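Local coordinates for major royal jelly protein 1 (Apis mellifera, PDB 5YYL) that is the most abundant protein of the royal jelly fed to bee larvae, binds the sterol 24-methylenecholesterol and probably has a nutritional role, at residues Leu31-Glu36 / Arg401-Asn406; Asp70-Lys75 / Leu127-Cys132; Lys358-Leu363 / Arg375-Val380; Phe369-Asn374 / Asn421-Phe426. One frame throughout, in Å; residues are numbered along the deposited sequence.

Contact 1 of 4, residues Leu31-Glu36 / Arg401-Asn406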
# COMPACT_ATOMS: atom_id res chain seq x y z
N LEU A 31 11.14 -4.92 -33.66
CA LEU A 31 11.13 -5.08 -32.22
C LEU A 31 11.28 -3.72 -31.55
O LEU A 31 12.07 -2.90 -32.01
CB LEU A 31 12.27 -5.99 -31.81
CG LEU A 31 11.99 -7.48 -31.81
CD1 LEU A 31 11.21 -7.94 -33.03
CD2 LEU A 31 13.30 -8.23 -31.69
N PRO A 32 10.53 -3.46 -30.47
CA PRO A 32 10.69 -2.18 -29.80
C PRO A 32 12.13 -1.82 -29.40
O PRO A 32 12.86 -2.61 -28.79
CB PRO A 32 9.83 -2.32 -28.54
CG PRO A 32 9.56 -3.75 -28.39
CD PRO A 32 9.54 -4.31 -29.78
N ILE A 33 12.50 -0.60 -29.75
CA ILE A 33 13.79 -0.04 -29.42
C ILE A 33 13.84 0.35 -27.96
O ILE A 33 12.92 0.96 -27.44
CB ILE A 33 14.09 1.16 -30.33
CG1 ILE A 33 14.55 0.63 -31.70
CG2 ILE A 33 15.14 2.04 -29.71
CD1 ILE A 33 14.09 1.45 -32.90
N LEU A 34 14.94 -0.04 -27.32
CA LEU A 34 15.27 0.29 -25.95
C LEU A 34 16.25 1.48 -25.93
O LEU A 34 16.13 2.35 -25.09
CB LEU A 34 15.89 -0.93 -25.29
CG LEU A 34 16.10 -0.92 -23.79
CD1 LEU A 34 14.79 -0.87 -23.05
CD2 LEU A 34 16.89 -2.13 -23.34
N HIS A 35 17.22 1.47 -26.85
CA HIS A 35 18.18 2.58 -27.01
C HIS A 35 18.61 2.67 -28.45
O HIS A 35 18.80 1.66 -29.13
CB HIS A 35 19.43 2.37 -26.15
CG HIS A 35 19.16 2.34 -24.69
ND1 HIS A 35 18.73 3.45 -23.99
CD2 HIS A 35 19.22 1.33 -23.79
CE1 HIS A 35 18.56 3.12 -22.72
NE2 HIS A 35 18.85 1.84 -22.57
N GLU A 36 18.77 3.91 -28.92
CA GLU A 36 19.20 4.20 -30.27
C GLU A 36 20.40 5.11 -30.22
O GLU A 36 20.59 5.86 -29.26
CB GLU A 36 18.10 4.92 -31.03
CG GLU A 36 17.28 4.02 -31.91
CD GLU A 36 16.10 4.74 -32.56
OE1 GLU A 36 15.79 5.88 -32.16
OE2 GLU A 36 15.47 4.15 -33.46
N ARG A 401 21.31 0.15 -32.64
CA ARG A 401 20.05 -0.03 -31.93
C ARG A 401 20.11 -1.19 -30.96
O ARG A 401 20.62 -2.24 -31.30
CB ARG A 401 18.94 -0.32 -32.93
CG ARG A 401 18.74 0.76 -33.98
CD ARG A 401 17.51 0.43 -34.80
NE ARG A 401 17.11 1.53 -35.66
CZ ARG A 401 17.73 1.91 -36.77
NH1 ARG A 401 18.85 1.29 -37.19
NH2 ARG A 401 17.24 2.93 -37.47
N ILE A 402 19.60 -0.99 -29.75
CA ILE A 402 19.33 -2.11 -28.85
C ILE A 402 17.82 -2.29 -28.85
O ILE A 402 17.10 -1.46 -28.32
CB ILE A 402 19.83 -1.86 -27.43
CG1 ILE A 402 21.36 -1.76 -27.43
CG2 ILE A 402 19.34 -2.97 -26.50
CD1 ILE A 402 21.98 -1.40 -26.08
N MET A 403 17.35 -3.37 -29.46
CA MET A 403 15.94 -3.71 -29.45
C MET A 403 15.69 -4.78 -28.39
O MET A 403 16.63 -5.30 -27.79
CB MET A 403 15.49 -4.18 -30.81
CG MET A 403 15.64 -3.11 -31.88
SD MET A 403 15.54 -3.84 -33.52
CE MET A 403 17.30 -3.91 -33.84
N ASN A 404 14.42 -5.03 -28.11
CA ASN A 404 14.04 -6.08 -27.18
C ASN A 404 12.63 -6.55 -27.43
O ASN A 404 11.90 -5.95 -28.22
CB ASN A 404 14.26 -5.68 -25.69
CG ASN A 404 13.33 -4.58 -25.22
OD1 ASN A 404 12.74 -3.83 -26.03
ND2 ASN A 404 13.16 -4.48 -23.90
N ALA A 405 12.28 -7.67 -26.81
CA ALA A 405 10.96 -8.28 -26.97
C ALA A 405 10.80 -9.44 -26.02
O ALA A 405 11.79 -10.03 -25.56
CB ALA A 405 10.77 -8.77 -28.39
N ASN A 406 9.55 -9.77 -25.72
CA ASN A 406 9.23 -10.95 -24.93
C ASN A 406 9.40 -12.16 -25.81
O ASN A 406 8.92 -12.17 -26.94
CB ASN A 406 7.80 -10.90 -24.41
CG ASN A 406 7.46 -12.09 -23.56
OD1 ASN A 406 6.77 -12.99 -24.00
ND2 ASN A 406 7.98 -12.12 -22.36
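Met403 and Ile33 meet on one face of an antiparallel strand pair, Met403 CG lying 3.9 Å from Ile33 CG1 where the two side chains cross at a slant. Beside them Glu36 and Arg401 run alongside each other and point the same way, yet their flat ends are turned 77° apart and the salt bridge is long, 3.8 Å from Glu36 OE2 to Arg401 NE. Ile33 CD1 comes to the edge of the same guanidinium, near its plane.

The opposite face carries Ile402 and His35. A classic beta bulge separates the two pairings: Leu34 N (2.8 Å) and His35 N (3.3 Å) both donate to Ile402 O, and the register slips by one residue. His35 N reaches that oxygen in the carbonyl plane, on a lone pair. Because CG of Leu34 stands opposite its own backbone N (chi1 -169°), CD2 can approach Ile402 CG2 at 4.1 Å. Nearer the start of 31-36, Asn404 N donates to Pro32 O at 3.0 Å, and Leu31 lays CG against Ala405 CB at 3.9 Å. On its other edge strand 400-406 pairs with strand 373-383, while Pro32 also packs on Asp422 of the second subunit.

Contact 2 of 4, residues Asp70-Lys75 / Leu127-Cys132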
# COMPACT_ATOMS: atom_id res chain seq x y z
N ASP A 70 25.15 -6.36 -22.99
CA ASP A 70 24.58 -7.23 -21.97
C ASP A 70 23.82 -6.37 -20.96
O ASP A 70 23.69 -5.17 -21.15
CB ASP A 70 25.66 -8.12 -21.34
CG ASP A 70 25.11 -9.48 -20.89
OD1 ASP A 70 24.08 -9.48 -20.14
OD2 ASP A 70 25.72 -10.53 -21.25
N GLN A 71 23.30 -6.99 -19.91
CA GLN A 71 22.40 -6.31 -19.00
C GLN A 71 22.46 -6.99 -17.66
O GLN A 71 22.41 -8.22 -17.60
CB GLN A 71 20.97 -6.37 -19.56
CG GLN A 71 19.89 -5.75 -18.69
CD GLN A 71 19.39 -6.65 -17.57
OE1 GLN A 71 19.30 -7.86 -17.72
NE2 GLN A 71 19.06 -6.05 -16.43
N TRP A 72 22.59 -6.19 -16.60
CA TRP A 72 22.49 -6.67 -15.21
C TRP A 72 21.93 -5.56 -14.35
O TRP A 72 22.50 -4.46 -14.33
CB TRP A 72 23.87 -7.09 -14.70
CG TRP A 72 23.88 -7.60 -13.32
CD1 TRP A 72 23.69 -8.88 -12.91
CD2 TRP A 72 24.14 -6.84 -12.14
NE1 TRP A 72 23.81 -8.98 -11.53
CE2 TRP A 72 24.08 -7.73 -11.04
CE3 TRP A 72 24.41 -5.49 -11.90
CZ2 TRP A 72 24.29 -7.32 -9.73
CZ3 TRP A 72 24.62 -5.07 -10.61
CH2 TRP A 72 24.56 -5.99 -9.53
N HIS A 73 20.82 -5.84 -13.67
CA HIS A 73 20.11 -4.84 -12.87
C HIS A 73 19.92 -3.55 -13.69
O HIS A 73 19.39 -3.63 -14.80
CB HIS A 73 20.83 -4.62 -11.53
CG HIS A 73 20.83 -5.82 -10.63
ND1 HIS A 73 21.32 -5.77 -9.34
CD2 HIS A 73 20.38 -7.08 -10.81
CE1 HIS A 73 21.18 -6.96 -8.77
NE2 HIS A 73 20.62 -7.78 -9.65
N ASP A 74 20.38 -2.40 -13.21
CA ASP A 74 20.18 -1.12 -13.92
C ASP A 74 21.20 -0.84 -15.02
O ASP A 74 21.03 0.12 -15.79
CB ASP A 74 20.13 0.07 -12.94
CG ASP A 74 21.30 0.09 -11.95
OD1 ASP A 74 22.02 -0.94 -11.81
OD2 ASP A 74 21.50 1.15 -11.33
N LYS A 75 22.23 -1.68 -15.12
CA LYS A 75 23.32 -1.51 -16.08
C LYS A 75 22.99 -2.19 -17.40
O LYS A 75 22.50 -3.31 -17.42
CB LYS A 75 24.62 -2.08 -15.49
CG LYS A 75 25.01 -1.46 -14.16
CD LYS A 75 26.13 -2.23 -13.47
CE LYS A 75 26.25 -1.87 -11.98
NZ LYS A 75 26.36 -0.40 -11.73
N LEU A 127 30.88 -10.28 -24.02
CA LEU A 127 30.56 -10.32 -22.59
C LEU A 127 29.65 -11.51 -22.28
O LEU A 127 29.01 -12.08 -23.15
CB LEU A 127 29.86 -9.04 -22.15
CG LEU A 127 30.56 -7.72 -22.44
CD1 LEU A 127 29.64 -6.55 -22.08
CD2 LEU A 127 31.90 -7.60 -21.70
N ALA A 128 29.62 -11.87 -21.01
CA ALA A 128 28.78 -12.94 -20.52
C ALA A 128 28.56 -12.77 -19.03
O ALA A 128 29.50 -12.46 -18.30
CB ALA A 128 29.42 -14.28 -20.79
N ILE A 129 27.33 -12.99 -18.57
CA ILE A 129 26.99 -12.91 -17.17
C ILE A 129 26.48 -14.28 -16.70
O ILE A 129 25.65 -14.91 -17.34
CB ILE A 129 25.97 -11.79 -16.91
CG1 ILE A 129 26.43 -10.51 -17.65
CG2 ILE A 129 25.83 -11.57 -15.42
CD1 ILE A 129 25.84 -9.19 -17.16
N ASP A 130 27.01 -14.75 -15.57
CA ASP A 130 26.72 -16.09 -15.06
C ASP A 130 25.74 -16.04 -13.90
O ASP A 130 25.37 -14.95 -13.45
CB ASP A 130 28.03 -16.84 -14.71
CG ASP A 130 28.74 -16.29 -13.45
OD1 ASP A 130 28.15 -15.55 -12.63
OD2 ASP A 130 29.92 -16.66 -13.27
N LYS A 131 25.34 -17.22 -13.41
CA LYS A 131 24.39 -17.34 -12.29
C LYS A 131 24.81 -16.55 -11.04
O LYS A 131 23.96 -16.05 -10.32
CB LYS A 131 24.16 -18.81 -11.90
N CYS A 132 26.12 -16.44 -10.82
CA CYS A 132 26.67 -15.86 -9.59
C CYS A 132 27.00 -14.35 -9.65
O CYS A 132 27.73 -13.85 -8.80
CB CYS A 132 27.93 -16.65 -9.17
SG CYS A 132 28.20 -18.18 -10.12
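Ile129 drives its CG1-CD1 branch into the angle between Asp70 and Trp72, and the direct contact is entirely van der Waals, with no hydrogen bond between 70-75 and 127-132. Ile129 CD1 lies 3.5 Å from Asp70 OD1, 3.6 Å from Gln71 O and 3.8 Å from Trp72 CB. CG1 stands opposite the carbonyl carbon of Ile129 (chi1 -47°), and the extended second torsion carries CD1 onward to segment 70-75. The Trp72 ring meets Ile129 CG2 obliquely, while His73 CG lies above the centre of one face of the Trp72 ring.

These strands are not paired. Strand 65-72 and strand 124-129 are each an outermost strand of a four-stranded antiparallel sheet, the blade form expected of the beta-propeller clan; the axes of the short pieces 70-72 and 127-129 approach to 7.6 Å, with 31° between their directions. The contact therefore joins two successive sheets through side chains.

Several polar interactions lie within a segment or lead to a third element. Asp70 OD1 takes Gln71 N at 2.6 Å on its anti lone pair, which helps fix the carboxylate. Lys358 and Lys360 form salt bridges with OD2 and OD1 of Asp70, respectively, and their ammonium groups also bond Leu127 O and Gln71 O, so strand 353-361 supplies polar links between the two sheets, beside the direct hydrogen bond of Leu127 N to Asp68. A type II' turn from Trp72 to Lys75 reverses segment 70-75, and Gln71 NE2 reaches His73 O at 2.9 Å, close to its own amide plane. Beyond strand 124-129, Cys132 is joined to Cys195 by a disulfide.

Contact 3 of 4, residues Lys358-Leu363 / Arg375-Val380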
# COMPACT_ATOMS: atom_id res chain seq x y z
N LYS A 358 21.15 -11.44 -26.32
CA LYS A 358 21.14 -12.06 -25.00
C LYS A 358 19.70 -12.28 -24.57
O LYS A 358 18.80 -11.58 -25.04
CB LYS A 358 21.84 -11.16 -23.97
CG LYS A 358 23.24 -10.71 -24.35
CD LYS A 358 24.22 -11.86 -24.27
CE LYS A 358 25.58 -11.49 -24.83
NZ LYS A 358 26.33 -10.58 -23.91
N ILE A 359 19.47 -13.25 -23.69
CA ILE A 359 18.16 -13.50 -23.14
C ILE A 359 18.22 -13.49 -21.63
O ILE A 359 19.03 -14.17 -21.03
CB ILE A 359 17.54 -14.82 -23.69
CG1 ILE A 359 17.20 -14.62 -25.18
CG2 ILE A 359 16.27 -15.20 -22.91
CD1 ILE A 359 16.52 -15.79 -25.86
N LYS A 360 17.30 -12.73 -21.05
CA LYS A 360 17.21 -12.52 -19.61
C LYS A 360 15.84 -12.96 -19.14
O LYS A 360 14.90 -12.98 -19.92
CB LYS A 360 17.40 -11.02 -19.33
CG LYS A 360 18.75 -10.46 -19.81
CD LYS A 360 19.93 -10.97 -18.98
CE LYS A 360 21.23 -10.89 -19.76
NZ LYS A 360 22.40 -11.16 -18.88
N GLU A 361 15.74 -13.30 -17.86
CA GLU A 361 14.47 -13.58 -17.20
C GLU A 361 14.05 -12.38 -16.35
O GLU A 361 14.89 -11.75 -15.70
CB GLU A 361 14.60 -14.81 -16.32
CG GLU A 361 14.82 -16.10 -17.07
CD GLU A 361 15.11 -17.24 -16.11
OE1 GLU A 361 14.28 -18.18 -16.05
OE2 GLU A 361 16.15 -17.19 -15.41
N ALA A 362 12.76 -12.07 -16.34
CA ALA A 362 12.24 -10.96 -15.55
C ALA A 362 12.51 -11.24 -14.08
O ALA A 362 12.53 -12.39 -13.68
CB ALA A 362 10.75 -10.77 -15.79
N LEU A 363 12.74 -10.19 -13.30
CA LEU A 363 13.09 -10.29 -11.88
C LEU A 363 12.14 -9.42 -11.07
O LEU A 363 11.48 -8.55 -11.64
CB LEU A 363 14.54 -9.82 -11.65
CG LEU A 363 15.71 -10.72 -12.10
CD1 LEU A 363 17.01 -9.93 -12.13
CD2 LEU A 363 15.83 -11.92 -11.17
N ARG A 375 8.42 -14.96 -18.52
CA ARG A 375 9.52 -14.23 -17.86
C ARG A 375 10.65 -13.82 -18.80
O ARG A 375 11.29 -12.80 -18.57
CB ARG A 375 10.08 -15.04 -16.68
CG ARG A 375 9.08 -15.21 -15.54
CD ARG A 375 9.42 -16.29 -14.49
NE ARG A 375 10.84 -16.56 -14.18
CZ ARG A 375 11.67 -15.74 -13.53
NH1 ARG A 375 11.25 -14.55 -13.12
NH2 ARG A 375 12.93 -16.11 -13.29
N GLU A 376 10.89 -14.60 -19.85
CA GLU A 376 12.07 -14.44 -20.70
C GLU A 376 11.87 -13.38 -21.76
O GLU A 376 10.83 -13.35 -22.42
CB GLU A 376 12.43 -15.74 -21.41
CG GLU A 376 13.23 -16.71 -20.57
CD GLU A 376 13.55 -18.00 -21.33
OE1 GLU A 376 14.76 -18.39 -21.31
OE2 GLU A 376 12.60 -18.60 -21.95
N TYR A 377 12.89 -12.54 -21.94
CA TYR A 377 12.93 -11.52 -22.99
C TYR A 377 14.30 -11.46 -23.64
O TYR A 377 15.31 -11.81 -23.02
CB TYR A 377 12.55 -10.14 -22.44
CG TYR A 377 13.43 -9.60 -21.33
CD1 TYR A 377 13.21 -9.95 -20.00
CD2 TYR A 377 14.45 -8.68 -21.61
CE1 TYR A 377 14.01 -9.43 -19.00
CE2 TYR A 377 15.25 -8.15 -20.59
CZ TYR A 377 15.04 -8.53 -19.30
OH TYR A 377 15.84 -8.02 -18.31
N ILE A 378 14.32 -10.97 -24.87
CA ILE A 378 15.53 -10.96 -25.69
C ILE A 378 16.00 -9.53 -25.94
O ILE A 378 15.17 -8.66 -26.19
CB ILE A 378 15.29 -11.69 -27.03
CG1 ILE A 378 16.60 -12.05 -27.71
CG2 ILE A 378 14.40 -10.88 -27.98
CD1 ILE A 378 16.40 -12.93 -28.91
N LEU A 379 17.31 -9.30 -25.84
CA LEU A 379 17.95 -8.03 -26.18
C LEU A 379 18.76 -8.23 -27.45
O LEU A 379 19.54 -9.16 -27.55
CB LEU A 379 18.90 -7.61 -25.05
CG LEU A 379 18.33 -7.41 -23.65
CD1 LEU A 379 19.43 -7.35 -22.61
CD2 LEU A 379 17.46 -6.17 -23.62
N VAL A 380 18.61 -7.33 -28.42
CA VAL A 380 19.25 -7.47 -29.72
C VAL A 380 20.05 -6.21 -30.06
O VAL A 380 19.48 -5.13 -30.14
CB VAL A 380 18.20 -7.70 -30.82
CG1 VAL A 380 18.87 -7.91 -32.17
CG2 VAL A 380 17.32 -8.88 -30.46
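Strands 358-361 and 376-380 run antiparallel, their short axes 4.6 Å apart at closest approach and 149° between directions. Lys358 with Leu379 and Lys360 with Tyr377 are hydrogen-bonded pairs, the latter closed by two bonds of 2.9 Å, Lys360 N to Tyr377 O and Tyr377 N to Lys360 O. Ile359 with Ile378 and Glu361 with Glu376 are non-hydrogen-bonded pairs. At the end of the ladder Ala362 N hydrogen-bonds Arg375 O from above the carbonyl plane, 40° out of it.

On the Lys360 face, Lys360 CB sits over one face of the Tyr377 ring in a CH-pi contact, 3.9 Å from the centroid and displaced toward the rim. Tyr377 takes chi1 of 60°, with CG between N and the carbonyl carbon, which brings the ring back across the neighbouring strand. On the other face, Ile359 CG1 meets Ile378 CG1 at 3.7 Å, and Glu361 and Glu376 lie side by side with CG atoms 3.9 Å apart. Glu361 CB covers one face of the Arg375 guanidinium; the salt bridge from Glu361 OE1 to Arg375 NH2 is long, at 3.7 Å.

Glu376 binds Lys313 N and Ser314, whereas the Lys358 and Lys360 ammonium groups pair with Asp70. Strand 306-311 packs under Ile359 and Ile378 through Val310, strand 65-72 touches Tyr377 and Leu379, and strand 400-406 continues the sheet beyond this beta hairpin.

Contact 4 of 4, residues Phe369-Asn374 / Asn421-Phe426. With 94R ((3beta,14beta,17alpha)-ergosta-5,24(28)-dien-3-ol), chain H; 94R ((3beta,14beta,17alpha)-ergosta-5,24(28)-dien-3-ol), chain F.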
# COMPACT_ATOMS: atom_id res chain seq x y z
N PHE A 369 4.75 -17.66 -8.52
CA PHE A 369 4.09 -16.89 -9.55
C PHE A 369 4.62 -17.09 -10.97
O PHE A 369 4.20 -16.37 -11.88
CB PHE A 369 4.18 -15.38 -9.21
CG PHE A 369 3.61 -15.00 -7.87
CD1 PHE A 369 2.53 -15.68 -7.31
CD2 PHE A 369 4.15 -13.93 -7.16
CE1 PHE A 369 2.02 -15.31 -6.06
CE2 PHE A 369 3.66 -13.58 -5.92
CZ PHE A 369 2.58 -14.26 -5.37
N ASP A 370 5.50 -18.06 -11.19
CA ASP A 370 6.04 -18.29 -12.54
C ASP A 370 4.93 -18.55 -13.57
O ASP A 370 5.02 -18.11 -14.71
CB ASP A 370 7.03 -19.46 -12.56
CG ASP A 370 8.35 -19.16 -11.84
OD1 ASP A 370 9.03 -20.13 -11.43
OD2 ASP A 370 8.70 -17.96 -11.69
N ARG A 371 3.90 -19.29 -13.14
CA ARG A 371 2.75 -19.62 -13.98
C ARG A 371 2.01 -18.42 -14.57
O ARG A 371 1.37 -18.55 -15.62
CB ARG A 371 1.78 -20.50 -13.20
CG ARG A 371 1.10 -19.85 -11.99
CD ARG A 371 0.09 -20.79 -11.34
NE ARG A 371 0.77 -21.96 -10.77
CZ ARG A 371 0.32 -23.22 -10.78
NH1 ARG A 371 -0.85 -23.54 -11.32
NH2 ARG A 371 1.07 -24.17 -10.24
N TYR A 372 2.09 -17.27 -13.91
CA TYR A 372 1.43 -16.06 -14.38
C TYR A 372 2.24 -15.22 -15.36
O TYR A 372 1.71 -14.24 -15.89
CB TYR A 372 1.08 -15.20 -13.19
CG TYR A 372 0.14 -15.88 -12.24
CD1 TYR A 372 -1.19 -16.07 -12.58
CD2 TYR A 372 0.57 -16.34 -11.01
CE1 TYR A 372 -2.07 -16.68 -11.71
CE2 TYR A 372 -0.29 -16.95 -10.13
CZ TYR A 372 -1.61 -17.12 -10.49
OH TYR A 372 -2.49 -17.72 -9.63
N ILE A 373 3.50 -15.58 -15.59
CA ILE A 373 4.46 -14.67 -16.22
C ILE A 373 5.27 -15.36 -17.30
O ILE A 373 5.92 -16.38 -17.04
CB ILE A 373 5.45 -14.09 -15.18
CG1 ILE A 373 4.67 -13.61 -13.96
CG2 ILE A 373 6.24 -12.93 -15.80
CD1 ILE A 373 5.39 -12.73 -13.02
N ASN A 374 5.25 -14.77 -18.50
CA ASN A 374 6.23 -15.10 -19.53
C ASN A 374 7.47 -14.32 -19.21
O ASN A 374 7.56 -13.14 -19.56
CB ASN A 374 5.71 -14.73 -20.91
CG ASN A 374 4.61 -15.64 -21.37
OD1 ASN A 374 4.58 -16.82 -21.04
ND2 ASN A 374 3.68 -15.10 -22.14
N ASN A 421 0.51 -24.26 -21.56
CA ASN A 421 -0.49 -24.65 -20.55
C ASN A 421 -1.27 -23.39 -20.14
O ASN A 421 -0.76 -22.54 -19.41
CB ASN A 421 0.17 -25.30 -19.32
CG ASN A 421 1.05 -26.49 -19.68
N ASP A 422 -2.51 -23.27 -20.63
CA ASP A 422 -3.35 -22.08 -20.44
C ASP A 422 -4.18 -22.30 -19.17
O ASP A 422 -5.36 -22.65 -19.23
CB ASP A 422 -4.23 -21.91 -21.69
CG ASP A 422 -4.91 -20.54 -21.79
OD1 ASP A 422 -5.04 -19.84 -20.75
OD2 ASP A 422 -5.33 -20.20 -22.93
N ARG A 423 -3.54 -22.09 -18.01
CA ARG A 423 -4.07 -22.56 -16.71
C ARG A 423 -4.35 -21.47 -15.68
O ARG A 423 -4.49 -21.76 -14.51
CB ARG A 423 -3.13 -23.62 -16.12
CG ARG A 423 -1.69 -23.16 -15.94
CD ARG A 423 -0.87 -24.16 -15.13
NE ARG A 423 0.53 -23.74 -15.03
CZ ARG A 423 1.51 -24.41 -14.42
NH1 ARG A 423 2.73 -23.87 -14.41
NH2 ARG A 423 1.30 -25.58 -13.83
N THR A 424 -4.45 -20.23 -16.13
CA THR A 424 -4.66 -19.08 -15.25
C THR A 424 -5.55 -18.10 -15.96
O THR A 424 -5.49 -17.99 -17.17
CB THR A 424 -3.34 -18.37 -14.92
OG1 THR A 424 -2.61 -18.11 -16.12
CG2 THR A 424 -2.49 -19.24 -13.99
N PRO A 425 -6.37 -17.34 -15.23
CA PRO A 425 -7.15 -16.31 -15.91
C PRO A 425 -6.35 -15.14 -16.49
O PRO A 425 -6.92 -14.29 -17.15
CB PRO A 425 -8.10 -15.82 -14.81
CG PRO A 425 -7.37 -16.08 -13.56
CD PRO A 425 -6.56 -17.31 -13.78
N PHE A 426 -5.05 -15.06 -16.19
CA PHE A 426 -4.19 -14.04 -16.79
C PHE A 426 -2.74 -14.49 -17.00
O PHE A 426 -2.25 -15.38 -16.32
CB PHE A 426 -4.24 -12.75 -15.97
CG PHE A 426 -3.48 -12.82 -14.67
CD1 PHE A 426 -2.19 -12.32 -14.59
CD2 PHE A 426 -4.05 -13.39 -13.54
CE1 PHE A 426 -1.48 -12.38 -13.39
CE2 PHE A 426 -3.35 -13.45 -12.35
CZ PHE A 426 -2.06 -12.95 -12.27
C1 94R H . -6.81 -2.95 -14.29
O1 94R H . -9.04 -1.71 -17.02
C2 94R H . -7.87 -2.09 -14.95
C3 94R H . -8.04 -2.53 -16.40
C4 94R H . -8.46 -3.99 -16.50
C5 94R H . -7.61 -4.89 -15.63
C10 94R H . -7.14 -4.46 -14.25
C19 94R H . -8.26 -4.70 -13.23
C9 94R H . -5.88 -5.26 -13.90
C11 94R H . -5.28 -4.88 -12.54
C12 94R H . -4.04 -5.68 -12.17
C13 94R H . -4.30 -7.18 -12.21
C18 94R H . -5.32 -7.59 -11.13
C17 94R H . -3.05 -8.05 -12.14
C20 94R H . -2.40 -8.32 -10.77
C22 94R H . -1.07 -9.03 -10.97
C23 94R H . -1.01 -10.18 -9.98
C24 94R H . 0.31 -10.87 -9.91
C28 94R H . 1.10 -11.09 -10.95
C25 94R H . 0.72 -11.37 -8.58
C27 94R H . 2.06 -10.77 -8.18
C26 94R H . 0.72 -12.89 -8.67
C21 94R H . -2.17 -7.09 -9.89
C16 94R H . -3.49 -9.34 -12.82
C15 94R H . -4.68 -8.96 -13.70
C14 94R H . -4.76 -7.46 -13.63
C8 94R H . -6.06 -6.76 -14.03
C7 94R H . -6.41 -7.11 -15.46
C6 94R H . -7.29 -6.08 -16.15
C1 94R F . 5.86 -10.35 -9.87
O1 94R F . 8.76 -12.75 -10.38
C2 94R F . 7.06 -11.21 -9.47
C3 94R F . 7.61 -11.95 -10.67
C4 94R F . 7.99 -10.98 -11.78
C5 94R F . 6.96 -9.89 -12.01
C10 94R F . 6.24 -9.26 -10.86
C19 94R F . 7.22 -8.29 -10.20
C9 94R F . 4.98 -8.56 -11.37
C11 94R F . 4.19 -7.80 -10.29
C12 94R F . 2.95 -7.05 -10.79
C13 94R F . 3.34 -6.09 -11.91
C18 94R F . 4.23 -4.96 -11.38
C17 94R F . 2.19 -5.53 -12.75
C20 94R F . 1.41 -4.32 -12.22
C22 94R F . 0.23 -4.05 -13.15
C23 94R F . -0.12 -2.58 -13.22
C24 94R F . -1.30 -2.28 -14.13
C28 94R F . -1.74 -3.07 -15.11
C25 94R F . -1.97 -0.96 -13.94
C27 94R F . -3.49 -1.13 -13.86
C26 94R F . -1.52 -0.01 -15.04
C21 94R F . 0.89 -4.53 -10.81
C16 94R F . 2.83 -5.23 -14.11
C15 94R F . 4.11 -6.05 -14.19
C14 94R F . 4.01 -6.95 -12.98
C8 94R F . 5.28 -7.66 -12.55
C7 94R F . 5.81 -8.46 -13.71
C6 94R F . 6.78 -9.52 -13.28
O HOH W 1 1.00 -21.21 -16.83
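Tyr372 and Phe426 form the aromatic part of this contact. Their planes are only 12° apart, but the rings are slid so far that they barely overlap, with centroids 4.7 Å apart and Tyr372 CD1 3.3 Å from Phe426 CZ. Thr424 CG2 adds an apolar touch to Tyr372 CE1 at 3.5 Å.

The sterol contacts extend this apolar surface. One face of Phe426 meets Tyr372 and the opposite face meets C16 of a bound ergostadienol (94R), 3.7 Å from Phe426 CE1; the tail methyl C26 of that sterol lies over the centre of the Phe369 ring. Ile373 CD1 reaches C3 of a second sterol molecule at 3.3 Å.

Two like charges stack: the guanidinium groups of Arg371 and Arg423 lie face to face, centres 4.0 Å apart and planes at 23°, although their side chains cross at about a right angle. A bend at chi3 of Arg371 (65°) brings its guanidinium over that of the extended Arg423.

A water ties the backbone to this stack, donating to Arg371 O at 2.9 Å and accepting from Arg423 NE at the guanidinium edge. Thr424 OG1 donates to Phe426 O at 2.8 Å, a bond within 421-426.

The 3-10 segment ending at Tyr372 leads into strand 373-383, and the loop 421-425 into strand 426-430, which runs parallel to it. Phe426 also pairs antiparallel with a strand of the second subunit, carrying the sheet across the interface.

From the N terminus, segment 31-36 pairs with strand 400-406, so contact 1 closes a loop of 364 intervening residues. Nested inside it, contact 2 closes first, joining two successive four-stranded sheets, and contact 3 follows in series as a short hairpin. Contacts 2 and 3 touch through ion pairs between strands 65-72 and 353-361. Contact 4 opens between the two segments of contact 3 and closes after contact 1, so it crosses both. Strand 373-383 is the shared element: it belongs to contacts 3 and 4 and pairs with strand 400-406 of contact 1, tying the chain's two ends and the sterol-binding end into one mixed sheet.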